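PDB 6NXC: L-asparaginase 1 from Escherichia coli, which catalyses the hydrolysis of L-asparagine to L-aspartate and ammonium, working as a homotetramer that a second asparagine can activate allosterically. Local coordinates for residues B[93-98]-B[220-225]; B[87-92]-B[122-127]. The protein carries 1 engineered substitution. One frame throughout, in Å; residues are numbered along the deposited sequence.

Contact 1 of 2, residues B[93-98]-B[220-225]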
loop_
_atom_site.group_PDB
_atom_site.type_symbol
_atom_site.label_atom_id
_atom_site.label_comp_id
_atom_site.label_asym_id
_atom_site.label_seq_id
_atom_site.Cartn_x
_atom_site.Cartn_y
_atom_site.Cartn_z
ATOM N N GLU B 93 31.789 -4.948 19.496
ATOM C CA GLU B 93 32.852 -5.732 20.185
ATOM C C GLU B 93 32.386 -7.140 20.505
ATOM O O GLU B 93 33.214 -8.087 20.429
ATOM C CB GLU B 93 33.373 -5.021 21.418
ATOM C CG GLU B 93 34.005 -3.667 21.063
ATOM C CD GLU B 93 34.400 -2.761 22.247
ATOM O OE1 GLU B 93 35.260 -1.859 21.984
ATOM O OE2 GLU B 93 33.847 -2.917 23.405
ATOM N N ASP B 94 31.154 -7.271 20.895
ATOM C CA ASP B 94 30.635 -8.615 21.258
ATOM C C ASP B 94 30.570 -9.447 19.955
ATOM O O ASP B 94 30.850 -10.621 20.019
ATOM C CB ASP B 94 29.252 -8.471 21.872
ATOM C CG ASP B 94 28.578 -9.679 22.485
ATOM O OD1 ASP B 94 29.272 -10.557 22.768
ATOM O OD2 ASP B 94 27.291 -9.661 22.649
ATOM N N ILE B 95 30.131 -8.865 18.820
ATOM C CA ILE B 95 30.110 -9.601 17.511
ATOM C C ILE B 95 31.545 -10.055 17.176
ATOM O O ILE B 95 31.762 -11.247 16.863
ATOM C CB ILE B 95 29.492 -8.747 16.392
ATOM C CG1 ILE B 95 28.004 -8.534 16.641
ATOM C CG2 ILE B 95 29.785 -9.294 14.980
ATOM C CD1 ILE B 95 27.465 -7.346 15.874
ATOM N N LYS B 96 32.528 -9.175 17.301
ATOM C CA LYS B 96 33.933 -9.438 16.900
ATOM C C LYS B 96 34.484 -10.523 17.816
ATOM O O LYS B 96 35.094 -11.475 17.312
ATOM C CB LYS B 96 34.776 -8.164 17.023
ATOM C CG LYS B 96 36.303 -8.329 16.827
ATOM C CD LYS B 96 36.677 -8.838 15.487
ATOM C CE LYS B 96 38.162 -9.046 15.249
ATOM N NZ LYS B 96 38.385 -9.891 14.028
ATOM N N ALA B 97 34.160 -10.458 19.108
ATOM C CA ALA B 97 34.557 -11.464 20.132
ATOM C C ALA B 97 34.104 -12.853 19.757
ATOM O O ALA B 97 34.884 -13.807 20.026
ATOM C CB ALA B 97 34.078 -11.100 21.498
ATOM N N HIS B 98 32.947 -13.000 19.130
ATOM C CA HIS B 98 32.348 -14.316 18.879
ATOM C C HIS B 98 32.365 -14.638 17.388
ATOM O O HIS B 98 31.808 -15.692 17.023
ATOM C CB HIS B 98 30.967 -14.347 19.500
ATOM C CG HIS B 98 31.070 -14.195 20.984
ATOM N ND1 HIS B 98 31.049 -12.905 21.604
ATOM C CD2 HIS B 98 31.310 -15.088 21.979
ATOM C CE1 HIS B 98 31.074 -13.069 22.924
ATOM N NE2 HIS B 98 31.320 -14.346 23.180
ATOM N N GLY B 220 38.403 -10.654 3.734
ATOM C CA GLY B 220 39.345 -10.938 4.813
ATOM C C GLY B 220 38.678 -10.935 6.163
ATOM O O GLY B 220 37.381 -11.016 6.251
ATOM N N GLU B 221 39.507 -10.867 7.228
ATOM C CA GLU B 221 38.950 -10.993 8.602
ATOM C C GLU B 221 38.218 -9.696 9.020
ATOM O O GLU B 221 38.543 -8.616 8.553
ATOM C CB GLU B 221 40.006 -11.266 9.680
ATOM C CG GLU B 221 39.971 -12.722 10.174
ATOM C CD GLU B 221 38.731 -13.209 10.925
ATOM O OE1 GLU B 221 37.902 -12.360 11.208
ATOM O OE2 GLU B 221 38.607 -14.455 11.242
ATOM N N LEU B 222 37.170 -9.892 9.805
ATOM C CA LEU B 222 36.292 -8.776 10.234
ATOM C C LEU B 222 37.187 -7.735 10.870
ATOM O O LEU B 222 38.026 -8.094 11.737
ATOM C CB LEU B 222 35.268 -9.315 11.238
ATOM C CG LEU B 222 34.302 -8.286 11.837
ATOM C CD1 LEU B 222 33.362 -7.801 10.770
ATOM C CD2 LEU B 222 33.556 -8.913 13.002
ATOM N N ILE B 223 36.931 -6.453 10.584
ATOM C CA ILE B 223 37.614 -5.308 11.212
ATOM C C ILE B 223 36.559 -4.416 11.853
ATOM O O ILE B 223 35.586 -4.106 11.180
ATOM C CB ILE B 223 38.508 -4.573 10.213
ATOM C CG1 ILE B 223 39.701 -5.473 9.844
ATOM C CG2 ILE B 223 38.951 -3.246 10.808
ATOM C CD1 ILE B 223 40.475 -5.026 8.601
ATOM N N VAL B 224 36.693 -4.135 13.144
ATOM C CA VAL B 224 35.704 -3.235 13.784
ATOM C C VAL B 224 36.246 -1.791 13.861
ATOM O O VAL B 224 37.307 -1.577 14.453
ATOM C CB VAL B 224 35.248 -3.740 15.140
ATOM C CG1 VAL B 224 34.278 -2.666 15.659
ATOM C CG2 VAL B 224 34.602 -5.122 15.029
ATOM N N HIS B 225 35.635 -0.840 13.141
ATOM C CA HIS B 225 36.061 0.575 13.187
ATOM C C HIS B 225 35.423 1.139 14.434
ATOM O O HIS B 225 34.248 0.862 14.739
ATOM C CB HIS B 225 35.575 1.371 11.995
ATOM C CG HIS B 225 36.290 0.992 10.753
ATOM N ND1 HIS B 225 37.552 1.436 10.448
ATOM C CD2 HIS B 225 35.880 0.244 9.701
ATOM C CE1 HIS B 225 37.940 0.882 9.299
ATOM N NE2 HIS B 225 36.921 0.171 8.809
#

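Contact 2 of 2, residues B[87-92]-B[122-127]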
loop_
_atom_site.group_PDB
_atom_site.type_symbol
_atom_site.label_atom_id
_atom_site.label_comp_id
_atom_site.label_asym_id
_atom_site.label_seq_id
_atom_site.Cartn_x
_atom_site.Cartn_y
_atom_site.Cartn_z
ATOM N N ASP B 87 27.020 2.196 23.426
ATOM C CA ASP B 87 26.283 0.902 23.262
ATOM C C ASP B 87 26.519 0.260 21.886
ATOM O O ASP B 87 26.538 -0.994 21.816
ATOM C CB ASP B 87 24.807 1.088 23.620
ATOM C CG ASP B 87 24.650 1.597 25.059
ATOM O OD1 ASP B 87 25.274 0.952 26.017
ATOM O OD2 ASP B 87 24.035 2.692 25.218
ATOM N N TRP B 88 26.585 1.038 20.784
ATOM C CA TRP B 88 26.781 0.460 19.472
ATOM C C TRP B 88 28.171 -0.240 19.502
ATOM O O TRP B 88 28.355 -1.345 18.975
ATOM C CB TRP B 88 26.782 1.578 18.403
ATOM C CG TRP B 88 25.532 2.390 18.309
ATOM C CD1 TRP B 88 24.264 2.059 18.685
ATOM C CD2 TRP B 88 25.477 3.756 17.861
ATOM N NE1 TRP B 88 23.418 3.114 18.436
ATOM C CE2 TRP B 88 24.130 4.174 17.990
ATOM C CE3 TRP B 88 26.418 4.614 17.290
ATOM C CZ2 TRP B 88 23.729 5.408 17.517
ATOM C CZ3 TRP B 88 26.027 5.868 16.887
ATOM C CH2 TRP B 88 24.704 6.255 17.051
ATOM N N GLN B 89 29.144 0.475 20.051
ATOM C CA GLN B 89 30.527 -0.069 20.219
ATOM C C GLN B 89 30.535 -1.370 21.021
ATOM O O GLN B 89 31.225 -2.372 20.642
ATOM C CB GLN B 89 31.436 1.012 20.881
ATOM C CG GLN B 89 32.880 0.551 20.941
ATOM C CD GLN B 89 33.633 0.639 19.644
ATOM O OE1 GLN B 89 33.331 1.449 18.807
ATOM N NE2 GLN B 89 34.683 -0.187 19.478
ATOM N N HIS B 90 29.758 -1.454 22.097
ATOM C CA HIS B 90 29.725 -2.638 23.008
ATOM C C HIS B 90 29.205 -3.808 22.156
ATOM O O HIS B 90 29.782 -4.941 22.225
ATOM C CB HIS B 90 28.746 -2.379 24.194
ATOM C CG HIS B 90 28.649 -3.400 25.274
ATOM N ND1 HIS B 90 29.589 -4.428 25.468
ATOM C CD2 HIS B 90 27.788 -3.489 26.322
ATOM C CE1 HIS B 90 29.236 -5.162 26.518
ATOM N NE2 HIS B 90 28.163 -4.580 27.082
ATOM N N ILE B 91 28.117 -3.575 21.381
ATOM C CA ILE B 91 27.531 -4.624 20.541
ATOM C C ILE B 91 28.541 -5.033 19.447
ATOM O O ILE B 91 28.757 -6.260 19.275
ATOM C CB ILE B 91 26.193 -4.172 19.946
ATOM C CG1 ILE B 91 25.142 -3.875 21.002
ATOM C CG2 ILE B 91 25.738 -5.170 18.888
ATOM C CD1 ILE B 91 23.939 -3.106 20.500
ATOM N N ALA B 92 29.243 -4.093 18.801
ATOM C CA ALA B 92 30.222 -4.408 17.734
ATOM C C ALA B 92 31.340 -5.292 18.284
ATOM O O ALA B 92 31.765 -6.289 17.669
ATOM C CB ALA B 92 30.785 -3.193 17.129
ATOM N N SER B 122 26.430 -1.261 10.515
ATOM C CA SER B 122 26.746 -1.344 9.101
ATOM C C SER B 122 28.079 -0.655 8.756
ATOM O O SER B 122 28.839 -1.152 7.942
ATOM C CB SER B 122 25.651 -0.875 8.163
ATOM O OG SER B 122 25.522 0.516 8.113
ATOM N N PHE B 123 28.301 0.540 9.248
ATOM C CA PHE B 123 29.543 1.318 9.049
ATOM C C PHE B 123 30.691 0.774 9.859
ATOM O O PHE B 123 31.784 0.737 9.303
ATOM C CB PHE B 123 29.279 2.781 9.427
ATOM C CG PHE B 123 28.206 3.359 8.554
ATOM C CD1 PHE B 123 28.439 3.573 7.227
ATOM C CD2 PHE B 123 26.981 3.750 9.078
ATOM C CE1 PHE B 123 27.450 4.111 6.414
ATOM C CE2 PHE B 123 26.015 4.314 8.289
ATOM C CZ PHE B 123 26.239 4.465 6.950
ATOM N N MET B 124 30.431 0.207 11.048
ATOM C CA MET B 124 31.531 -0.187 11.969
ATOM C C MET B 124 32.136 -1.523 11.477
ATOM O O MET B 124 33.356 -1.723 11.636
ATOM C CB MET B 124 30.981 -0.371 13.403
ATOM C CG MET B 124 30.607 0.927 13.986
ATOM S SD MET B 124 29.753 0.641 15.525
ATOM C CE MET B 124 31.248 0.425 16.457
ATOM N N LEU B 125 31.315 -2.437 10.937
ATOM C CA LEU B 125 31.760 -3.831 10.691
ATOM C C LEU B 125 32.313 -3.896 9.248
ATOM O O LEU B 125 31.560 -4.216 8.289
ATOM C CB LEU B 125 30.602 -4.816 10.878
ATOM C CG LEU B 125 29.950 -4.844 12.240
ATOM C CD1 LEU B 125 28.874 -5.921 12.398
ATOM C CD2 LEU B 125 30.977 -5.107 13.286
ATOM N N GLU B 126 33.610 -3.817 9.051
ATOM C CA GLU B 126 34.211 -3.894 7.685
ATOM C C GLU B 126 34.658 -5.344 7.450
ATOM O O GLU B 126 35.004 -6.016 8.451
ATOM C CB GLU B 126 35.423 -2.928 7.633
ATOM C CG GLU B 126 36.367 -3.176 6.440
ATOM C CD GLU B 126 37.652 -2.346 6.382
ATOM O OE1 GLU B 126 38.278 -2.275 5.282
ATOM O OE2 GLU B 126 38.041 -1.788 7.424
ATOM N N ASN B 127 34.561 -5.815 6.222
ATOM C CA ASN B 127 34.823 -7.235 5.836
ATOM C C ASN B 127 33.854 -8.187 6.526
ATOM O O ASN B 127 34.278 -9.279 7.021
ATOM C CB ASN B 127 36.259 -7.672 6.112
ATOM C CG ASN B 127 37.269 -6.775 5.458
ATOM O OD1 ASN B 127 36.971 -6.112 4.483
ATOM N ND2 ASN B 127 38.425 -6.668 6.082
#

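Contact 1 of 2, residues B[93-98]-B[220-225]
Strand 223-224, one half of a two-stranded antiparallel ribbon with strand 125-126, lies against the last turns of helix 85-98, and K96 meets L222 and V224 where the two come together. Its CB touches V224 CG2 at 3.6 Å, its CD passes L222 CD2 at 4.0 Å, and its ammonium end reaches the backbone: NZ donates to the carbonyl O of L222 over 2.9 Å. NZ comes in at a C=O...NZ angle of 143°, tilted somewhat from the carbonyl plane. With CG anti to the backbone N (chi1 172°) the lysine leaves the helix toward the ribbon; CB and CG lie on V224 CG2, and beyond a single bend at chi2, 61°, the extended remainder passes L222 CD2. Both apolar side chains run the opposite way. The helix is one of those that flank the large mixed sheet of the N-terminal domain, and D94 on the same turn bonds to Y27 and Y74 of that sheet, while I95 and K96 serve the ribbon. I95 CG2 comes to L222 CD2 at 4.3 Å, and both side chains also rest on L125 of the partner strand. E221 adds charge at the outer end: its OE1 lies 3.8 Å from K96 NZ, a long salt bridge. The same oxygen accepts the backbone N-H of L222 at 2.9 Å, on the anti side of the carboxylate, which restrains the group close to the lysine. D100 sits near the other carboxylate oxygen of E221, so the ammonium probably eases a local build-up of negative charge.

Contact 2 of 2, residues B[87-92]-B[122-127]
M124, the last residue of helix 114-124, pushes its thioether against Q89 and A92 of helix 85-98. The apolar contacts come first. M124 CE lies 3.7 Å from A92 CB, and SD is 4.2 Å from CB of W88, touching the base of that side chain while the indole leads away. With CG anti to its carbonyl carbon (chi1 -70°), the methionine reaches straight out to the facing helix, and the bend at chi3, 82°, turns the methyl along it from W88 toward Q89 and A92. L125, where the chain leaves the helix and enters strand 125-126, adds CD2 at 4.3 Å from A92 CB. The small alanine thus meets both neighbours, and L121 and V224 also pack on it.

The polar side of the contact is Q89. Its CB points away from M124, but a bend at chi2, 77°, brings the amide back across the methionine's end, so that OE1 stands 3.3 Å from CE. This oxygen accepts the backbone N-H of I227, while NE2 donates to E93 one turn further along the same helix, and these two bonds fix how the amide is turned. The methyl of M124 therefore faces a carbonyl oxygen already engaged by an N-H. Between these segments cohesion comes from van der Waals contact, with the polar atoms of the glutamine satisfied by partners elsewhere.

Contacts 1 and 2 follow one another along helix 85-98, with centres 8 Å apart: residues 87-92 meet the end of helix 114-124, and 93-98 meet the segment 220-225. Their partner segments are joined directly, I223 N lying 2.9 Å from E126 O and H225 N lying 2.9 Å from M124 O, as in an antiparallel pair. L125 and V224 bring this ribbon against the helix, and they also pack on each other. Contact 1 is remote from the annotated sites. Contact 2 is closer, the side chain of W88 being about 9 Å from that of substrate-binding S80 and about 13 Å from a bound asparagine.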